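Local coordinates for nucleoside kinase (Methanococcus jannaschii, PDB 2C4E), which phosphorylates a broad range of nucleosides to nucleoside monophosphates, working fastest on inosine, guanosine and cytidine, with ATP as the preferred donor and magnesium or manganese as cofactor, at residues I85-Y90 / N125-N130; T9-T14 / P141-K146; G43-T48 / S59-C64. One frame throughout, in Å; residues are numbered along the deposited sequence.

From the N terminus, strand 7-11 supplies the start of segment 9-14, the first half of contact 2, whose partner arrives only with helix 141-151, so contact 2 closes the longest loop and holds the other two inside it. Within that loop, contact 3 closes first, folding the start of helix 44-54 onto strand 58-62. Contact 1 then joins the turn before strand 89-90 to the loop leading into strand 131-136; it follows contact 3 in series, and none of the loops cross. Strands 58-62 and 7-11 are sheet neighbours, which brings contacts 2 and 3 together, and T9 OG1 is hydrogen-bonded to E60 OE2. Contact 1 lies at the surface and is joined to contact 3 by a Y89-S63 backbone hydrogen bond.

Contact 1 of 3, residues I85-Y90 / N125-N130; sequences ISKLYY and NPPNFN
K87 reaches across to P127 with the far end of its aliphatic chain: CE of K87 rests 3.9 Å from CG of P127, and the two side chains meet at a slant. The lysine sits in a type I turn from I85 to L88, closed by a bond of 3.2 Å from L88 N to I85 O, and its chain runs extended until chi4 (59°) bends the ammonium group away from the line of the methylenes. The packed side lies toward the protein. There P127 and the buried ring of F129 both lie on L62 of strand 58-62, and P127 O stands 3.5 Å above one face of the F129 ring, offset toward its rim. The outward side is held more loosely. N128 points its side chain away from the turn and offers its carbonyl instead; K87 CE is 4.3 Å from N128 O, and one water spans the polar ends, accepting from K87 NZ at 2.8 Å and donating to N128 O at 2.9 Å. E60 adds only a long, weak ion pair to the same ammonium group. The chemistry thus divides along one side chain: CE of K87 makes the apolar contact with P127, while its ammonium group is linked to the other loop through a water that ends on the carbonyl of N128.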
loop_
_atom_site.group_PDB
_atom_site.type_symbol
_atom_site.label_atom_id
_atom_site.label_comp_id
_atom_site.label_asym_id
_atom_site.label_seq_id
_atom_site.Cartn_x
_atom_site.Cartn_y
_atom_site.Cartn_z
ATOM N N ILE A 85 21.347 -1.612 17.528
ATOM C CA ILE A 85 19.968 -1.143 17.492
ATOM C C ILE A 85 19.413 -1.045 18.905
ATOM O O ILE A 85 18.204 -1.096 19.103
ATOM C CB ILE A 85 19.106 -2.063 16.612
ATOM C CG1 ILE A 85 19.217 -3.531 17.080
ATOM C CG2 ILE A 85 19.527 -1.921 15.181
ATOM C CD1 ILE A 85 18.160 -4.436 16.534
ATOM N N SER A 86 20.323 -0.883 19.867
ATOM C CA SER A 86 19.987 -0.687 21.278
ATOM C C SER A 86 19.119 0.548 21.542
ATOM O O SER A 86 18.371 0.568 22.515
ATOM C CB SER A 86 21.269 -0.634 22.138
ATOM O OG SER A 86 21.954 0.603 22.049
ATOM N N LYS A 87 19.202 1.557 20.672
ATOM C CA LYS A 87 18.443 2.800 20.855
ATOM C C LYS A 87 17.079 2.801 20.122
ATOM O O LYS A 87 16.363 3.795 20.184
ATOM C CB LYS A 87 19.271 4.024 20.448
ATOM C CG LYS A 87 20.460 4.346 21.377
ATOM C CD LYS A 87 21.427 5.325 20.728
ATOM C CE LYS A 87 22.421 5.895 21.728
ATOM N NZ LYS A 87 23.203 4.798 22.359
ATOM N N LEU A 88 16.698 1.709 19.453
ATOM C CA LEU A 88 15.394 1.680 18.775
ATOM C C LEU A 88 14.259 1.741 19.801
ATOM O O LEU A 88 14.330 1.106 20.855
ATOM C CB LEU A 88 15.210 0.423 17.923
ATOM C CG LEU A 88 16.032 0.222 16.653
ATOM C CD1 LEU A 88 15.512 -0.984 15.872
ATOM C CD2 LEU A 88 16.060 1.464 15.773
ATOM N N TYR A 89 13.236 2.533 19.492
ATOM C CA TYR A 89 11.989 2.531 20.229
ATOM C C TYR A 89 11.024 1.582 19.527
ATOM O O TYR A 89 10.778 1.721 18.337
ATOM C CB TYR A 89 11.386 3.936 20.288
ATOM C CG TYR A 89 10.079 3.960 21.038
ATOM C CD1 TYR A 89 8.869 3.806 20.367
ATOM C CD2 TYR A 89 10.056 4.086 22.425
ATOM C CE1 TYR A 89 7.663 3.801 21.062
ATOM C CE2 TYR A 89 8.858 4.082 23.126
ATOM C CZ TYR A 89 7.668 3.942 22.436
ATOM O OH TYR A 89 6.472 3.938 23.113
ATOM N N TYR A 90 10.490 0.614 20.269
ATOM C CA TYR A 90 9.542 -0.355 19.732
ATOM C C TYR A 90 8.138 0.010 20.195
ATOM O O TYR A 90 7.858 0.034 21.397
ATOM C CB TYR A 90 9.882 -1.762 20.231
ATOM C CG TYR A 90 11.045 -2.413 19.518
ATOM C CD1 TYR A 90 12.360 -2.041 19.791
ATOM C CD2 TYR A 90 10.827 -3.418 18.580
ATOM C CE1 TYR A 90 13.424 -2.654 19.139
ATOM C CE2 TYR A 90 11.875 -4.035 17.932
ATOM C CZ TYR A 90 13.170 -3.651 18.208
ATOM O OH TYR A 90 14.202 -4.272 17.553
ATOM N N ASN A 125 12.775 12.081 23.828
ATOM C CA ASN A 125 13.888 13.009 23.772
ATOM C C ASN A 125 15.153 12.222 23.471
ATOM O O ASN A 125 15.258 11.053 23.826
ATOM C CB ASN A 125 13.990 13.801 25.075
ATOM C CG ASN A 125 12.843 14.796 25.236
ATOM O OD1 ASN A 125 12.729 15.759 24.480
ATOM N ND2 ASN A 125 11.977 14.550 26.204
ATOM N N PRO A 126 16.090 12.831 22.754
ATOM C CA PRO A 126 17.324 12.118 22.395
ATOM C C PRO A 126 18.210 11.773 23.590
ATOM O O PRO A 126 18.261 12.526 24.556
ATOM C CB PRO A 126 18.041 13.081 21.433
ATOM C CG PRO A 126 17.409 14.430 21.633
ATOM C CD PRO A 126 16.043 14.200 22.216
ATOM N N PRO A 127 18.922 10.653 23.518
ATOM C CA PRO A 127 19.918 10.336 24.540
ATOM C C PRO A 127 21.185 11.114 24.267
ATOM O O PRO A 127 21.288 11.747 23.218
ATOM C CB PRO A 127 20.156 8.841 24.327
ATOM C CG PRO A 127 19.960 8.646 22.890
ATOM C CD PRO A 127 18.878 9.621 22.471
ATOM N N ASN A 128 22.134 11.083 25.201
ATOM C CA ASN A 128 23.483 11.500 24.882
ATOM C C ASN A 128 24.046 10.517 23.848
ATOM O O ASN A 128 23.754 9.315 23.874
ATOM C CB ASN A 128 24.370 11.566 26.128
ATOM C CG ASN A 128 23.968 12.693 27.073
ATOM O OD1 ASN A 128 23.559 12.450 28.213
ATOM N ND2 ASN A 128 24.069 13.936 26.595
ATOM N N PHE A 129 24.807 11.052 22.912
ATOM C CA PHE A 129 25.464 10.275 21.893
ATOM C C PHE A 129 26.941 10.264 22.209
ATOM O O PHE A 129 27.507 11.292 22.586
ATOM C CB PHE A 129 25.240 10.936 20.528
ATOM C CG PHE A 129 23.787 11.055 20.138
ATOM C CD1 PHE A 129 23.088 9.945 19.733
ATOM C CD2 PHE A 129 23.129 12.271 20.187
ATOM C CE1 PHE A 129 21.758 10.045 19.366
ATOM C CE2 PHE A 129 21.795 12.351 19.823
ATOM C CZ PHE A 129 21.134 11.236 19.403
ATOM N N ASN A 130 27.570 9.103 22.063
ATOM C CA ASN A 130 28.992 8.981 22.306
ATOM C C ASN A 130 29.772 8.717 21.035
ATOM O O ASN A 130 30.936 8.309 21.089
ATOM C CB ASN A 130 29.250 7.853 23.323
ATOM C CG ASN A 130 28.611 8.128 24.667
ATOM O OD1 ASN A 130 28.072 7.211 25.316
ATOM N ND2 ASN A 130 28.679 9.383 25.114
HETATM O O HOH W 1 24.831 6.632 23.719
#

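Contact 2 of 3, residues T9-T14 / P141-K146; sequences TCVGHT and PEFNLK
In the alpha/beta core of the ribokinase fold, helix 141-151, part of the beta-alpha-beta crossover between strands 131-136 and 156-159, reaches over the C-terminal end of strand 7-11, where V11 meets F143 and N144. The backbones come closest at V11 and N144, with CA atoms 7.6 Å apart. V11 aims its side chain at the helix, and CG1, placed opposite the backbone N (chi1 176°), does the touching. This methyl abuts the edge of the F143 ring in the ring plane, and the two side chains cross at about a right angle. N144, the next residue along the helix, slides past V11 in the reverse direction, adding a polar neighbour to the same methyl. Outside the pair, the F143 ring also meets Y121, with planes about 45° apart, and packs on L62 of strand 58-62. The strand ends with V11; G12 follows, with backbone angles that suit a residue without CB, and H13 then meets F113 of the substrate site. The N144 side chain stays about 11 Å from that of F113. The apolar contact itself narrows to one pair of atoms, V11 CG1 and F143 CE2, 3.9 Å apart.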
loop_
_atom_site.group_PDB
_atom_site.type_symbol
_atom_site.label_atom_id
_atom_site.label_comp_id
_atom_site.label_asym_id
_atom_site.label_seq_id
_atom_site.Cartn_x
_atom_site.Cartn_y
_atom_site.Cartn_z
ATOM N N THR A 9 26.172 7.553 14.582
ATOM C CA THR A 9 24.773 7.382 14.928
ATOM C C THR A 9 23.934 7.916 13.780
ATOM O O THR A 9 24.188 9.011 13.296
ATOM C CB THR A 9 24.435 8.204 16.180
ATOM O OG1 THR A 9 25.250 7.789 17.291
ATOM C CG2 THR A 9 22.995 7.938 16.612
ATOM N N CYS A 10 22.990 7.122 13.294
ATOM C CA CYS A 10 22.032 7.570 12.297
ATOM C C CYS A 10 20.664 7.666 12.927
ATOM O O CYS A 10 20.198 6.702 13.517
ATOM C CB CYS A 10 21.953 6.585 11.147
ATOM S SG CYS A 10 23.502 6.483 10.231
ATOM N N VAL A 11 20.043 8.832 12.795
ATOM C CA VAL A 11 18.772 9.138 13.413
ATOM C C VAL A 11 17.760 9.354 12.295
ATOM O O VAL A 11 18.011 10.066 11.315
ATOM C CB VAL A 11 18.856 10.434 14.262
ATOM C CG1 VAL A 11 17.500 10.806 14.820
ATOM C CG2 VAL A 11 19.885 10.288 15.379
ATOM N N GLY A 12 16.619 8.712 12.424
ATOM C CA GLY A 12 15.535 8.928 11.492
ATOM C C GLY A 12 14.866 7.629 11.096
ATOM O O GLY A 12 14.926 6.626 11.806
ATOM N N HIS A 13 14.253 7.650 9.931
ATOM C CA HIS A 13 13.409 6.544 9.504
ATOM C C HIS A 13 14.146 5.235 9.282
ATOM O O HIS A 13 15.155 5.182 8.585
ATOM C CB HIS A 13 12.691 6.924 8.221
ATOM C CG HIS A 13 11.633 7.960 8.416
ATOM N ND1 HIS A 13 10.741 7.925 9.467
ATOM C CD2 HIS A 13 11.307 9.046 7.679
ATOM C CE1 HIS A 13 9.921 8.959 9.377
ATOM N NE2 HIS A 13 10.246 9.656 8.303
ATOM N N THR A 14 13.581 4.192 9.884
ATOM C CA THR A 14 13.744 2.823 9.469
ATOM C C THR A 14 12.385 2.365 8.933
ATOM O O THR A 14 11.388 2.429 9.640
ATOM C CB THR A 14 14.191 1.984 10.672
ATOM O OG1 THR A 14 15.528 2.356 11.041
ATOM C CG2 THR A 14 14.274 0.522 10.302
ATOM N N PRO A 141 10.975 16.286 12.321
ATOM C CA PRO A 141 11.806 17.498 12.394
ATOM C C PRO A 141 12.033 18.031 13.808
ATOM O O PRO A 141 13.151 18.470 14.104
ATOM C CB PRO A 141 11.026 18.493 11.532
ATOM C CG PRO A 141 10.376 17.592 10.494
ATOM C CD PRO A 141 9.886 16.443 11.338
ATOM N N GLU A 142 11.029 17.986 14.679
ATOM C CA GLU A 142 11.205 18.512 16.035
ATOM C C GLU A 142 12.206 17.656 16.802
ATOM O O GLU A 142 13.098 18.184 17.479
ATOM C CB GLU A 142 9.875 18.603 16.799
ATOM C CG GLU A 142 10.053 18.992 18.266
ATOM C CD GLU A 142 8.772 18.982 19.100
ATOM O OE1 GLU A 142 7.802 18.247 18.792
ATOM O OE2 GLU A 142 8.748 19.714 20.106
ATOM N N PHE A 143 12.090 16.339 16.665
ATOM C CA PHE A 143 13.016 15.434 17.344
ATOM C C PHE A 143 14.407 15.608 16.727
ATOM O O PHE A 143 15.412 15.632 17.434
ATOM C CB PHE A 143 12.524 13.990 17.215
ATOM C CG PHE A 143 13.386 12.984 17.919
ATOM C CD1 PHE A 143 13.199 12.711 19.259
ATOM C CD2 PHE A 143 14.383 12.303 17.236
ATOM C CE1 PHE A 143 13.986 11.768 19.922
ATOM C CE2 PHE A 143 15.171 11.355 17.900
ATOM C CZ PHE A 143 14.970 11.096 19.243
ATOM N N ASN A 144 14.458 15.797 15.411
ATOM C CA ASN A 144 15.728 15.963 14.710
ATOM C C ASN A 144 16.451 17.224 15.174
ATOM O O ASN A 144 17.665 17.195 15.430
ATOM C CB ASN A 144 15.531 15.979 13.194
ATOM C CG ASN A 144 15.240 14.591 12.622
ATOM O OD1 ASN A 144 14.820 14.435 11.453
ATOM N ND2 ASN A 144 15.446 13.593 13.426
ATOM N N LEU A 145 15.709 18.311 15.358
ATOM C CA LEU A 145 16.316 19.527 15.909
ATOM C C LEU A 145 16.817 19.284 17.330
ATOM O O LEU A 145 17.914 19.731 17.694
ATOM C CB LEU A 145 15.330 20.698 15.878
ATOM C CG LEU A 145 15.818 22.026 16.463
ATOM C CD1 LEU A 145 17.101 22.521 15.778
ATOM C CD2 LEU A 145 14.731 23.074 16.362
ATOM N N LYS A 146 16.050 18.574 18.154
ATOM C CA LYS A 146 16.535 18.249 19.493
ATOM C C LYS A 146 17.856 17.504 19.413
ATOM O O LYS A 146 18.760 17.776 20.184
ATOM C CB LYS A 146 15.550 17.379 20.281
ATOM C CG LYS A 146 14.254 18.054 20.665
ATOM C CD LYS A 146 13.367 17.056 21.394
ATOM C CE LYS A 146 12.158 17.717 22.018
ATOM N NZ LYS A 146 11.122 16.715 22.412
#

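Contact 3 of 3, residues G43-T48 / S59-C64; sequences GAAANT and SELLSC
The first turn of helix 44-54 lies against strand 58-62, the strand outermost within this chain on its side of the central sheet of the ribokinase fold, with the closest CA atoms, those of A46 and L61, 6.7 Å apart. G43 is the N-cap, and the helical bonds start from its carbonyl, which receives N47 N. The glycine and alanine run before N47 resembles the first signature motif of the PfkB family, and its small residues bring the helix backbone within touching distance of the strand. L61 carries the contact. Its CG stands anti to the backbone N (chi1 -167°), and its two methyls divide the helix surface between them. L61 CD1 settles over the peptide joining A45 and A46, 3.7 Å from A45 C and 3.6 Å from A46 N, and also meets A45 CB at 3.9 Å. L61 CD2 turns to the next residue, 4.1 Å from A46 CB. Further along the strand, S63 OG lies 4.5 Å from A45 CB, but its polar partners are elsewhere: it is hydrogen-bonded to G12 O and to T14 OG1. N47 points away from the strand; it and the N-cap G43 bind substrate. N47 ND2 is hydrogen-bonded to OD2 of D247, the probable catalytic base, and N47 OD1 to Q284 NE2. The L61 packing and the substrate-binding residues thus share the start of one helix. One turn of this helix is tied twice at the same acceptor: T48 N and T48 OG1 approach A44 O from opposite faces of its plane, the hydroxyl donating at 2.9 Å with a C=O...O angle of 156°, tilted 24° from the carbonyl plane.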
loop_
_atom_site.group_PDB
_atom_site.type_symbol
_atom_site.label_atom_id
_atom_site.label_comp_id
_atom_site.label_asym_id
_atom_site.label_seq_id
_atom_site.Cartn_x
_atom_site.Cartn_y
_atom_site.Cartn_z
ATOM N N GLY A 43 14.195 3.138 4.618
ATOM C CA GLY A 43 14.247 4.233 5.576
ATOM C C GLY A 43 15.596 4.926 5.476
ATOM O O GLY A 43 16.623 4.266 5.552
ATOM N N ALA A 44 15.604 6.240 5.275
ATOM C CA ALA A 44 16.871 6.980 5.080
ATOM C C ALA A 44 17.922 6.757 6.174
ATOM O O ALA A 44 19.104 6.585 5.860
ATOM C CB ALA A 44 16.600 8.451 4.884
ATOM N N ALA A 45 17.525 6.749 7.446
ATOM C CA ALA A 45 18.486 6.523 8.525
ATOM C C ALA A 45 19.086 5.129 8.461
ATOM O O ALA A 45 20.298 4.979 8.522
ATOM C CB ALA A 45 17.861 6.788 9.918
ATOM N N ALA A 46 18.244 4.110 8.314
ATOM C CA ALA A 46 18.681 2.729 8.221
ATOM C C ALA A 46 19.545 2.497 6.985
ATOM O O ALA A 46 20.566 1.827 7.063
ATOM C CB ALA A 46 17.485 1.814 8.201
ATOM N N ASN A 47 19.140 3.039 5.849
ATOM C CA ASN A 47 19.927 2.931 4.621
ATOM C C ASN A 47 21.355 3.401 4.865
ATOM O O ASN A 47 22.331 2.741 4.510
ATOM C CB ASN A 47 19.330 3.800 3.519
ATOM C CG ASN A 47 18.004 3.259 2.998
ATOM O OD1 ASN A 47 17.663 2.103 3.236
ATOM N ND2 ASN A 47 17.260 4.097 2.295
ATOM N N THR A 48 21.457 4.558 5.482
ATOM C CA THR A 48 22.752 5.156 5.763
ATOM C C THR A 48 23.535 4.283 6.760
ATOM O O THR A 48 24.700 4.006 6.543
ATOM C CB THR A 48 22.583 6.600 6.267
ATOM O OG1 THR A 48 21.830 7.389 5.326
ATOM C CG2 THR A 48 23.916 7.309 6.326
ATOM N N SER A 59 28.132 1.444 13.079
ATOM C CA SER A 59 27.023 2.373 13.129
ATOM C C SER A 59 26.014 1.935 14.167
ATOM O O SER A 59 25.962 0.778 14.585
ATOM C CB SER A 59 26.353 2.527 11.759
ATOM O OG SER A 59 25.820 1.306 11.296
ATOM N N GLU A 60 25.228 2.898 14.602
ATOM C CA GLU A 60 24.123 2.643 15.497
ATOM C C GLU A 60 22.928 3.391 14.946
ATOM O O GLU A 60 23.077 4.405 14.281
ATOM C CB GLU A 60 24.451 3.071 16.934
ATOM C CG GLU A 60 24.703 4.552 17.178
ATOM C CD GLU A 60 24.938 4.870 18.659
ATOM O OE1 GLU A 60 25.233 3.941 19.432
ATOM O OE2 GLU A 60 24.831 6.056 19.060
ATOM N N LEU A 61 21.745 2.887 15.234
ATOM C CA LEU A 61 20.520 3.405 14.667
ATOM C C LEU A 61 19.563 3.852 15.752
ATOM O O LEU A 61 19.378 3.145 16.762
ATOM C CB LEU A 61 19.906 2.297 13.815
ATOM C CG LEU A 61 18.760 2.562 12.837
ATOM C CD1 LEU A 61 19.121 3.554 11.771
ATOM C CD2 LEU A 61 18.389 1.230 12.204
ATOM N N LEU A 62 18.970 5.028 15.568
ATOM C CA LEU A 62 17.921 5.528 16.448
ATOM C C LEU A 62 16.703 5.799 15.570
ATOM O O LEU A 62 16.709 6.737 14.775
ATOM C CB LEU A 62 18.353 6.806 17.177
ATOM C CG LEU A 62 17.480 7.190 18.379
ATOM C CD1 LEU A 62 18.182 8.273 19.173
ATOM C CD2 LEU A 62 16.086 7.656 17.959
ATOM N N SER A 63 15.686 4.948 15.711
ATOM C CA SER A 63 14.435 5.050 14.972
ATOM C C SER A 63 13.280 4.577 15.840
ATOM O O SER A 63 13.487 3.844 16.805
ATOM C CB SER A 63 14.449 4.155 13.724
ATOM O OG SER A 63 15.596 4.358 12.927
ATOM N N CYS A 64 12.072 4.995 15.482
ATOM C CA CYS A 64 10.848 4.401 16.017
ATOM C C CYS A 64 10.318 3.322 15.065
ATOM O O CYS A 64 9.995 3.600 13.906
ATOM C CB CYS A 64 9.769 5.468 16.209
ATOM S SG CYS A 64 10.133 6.680 17.494
#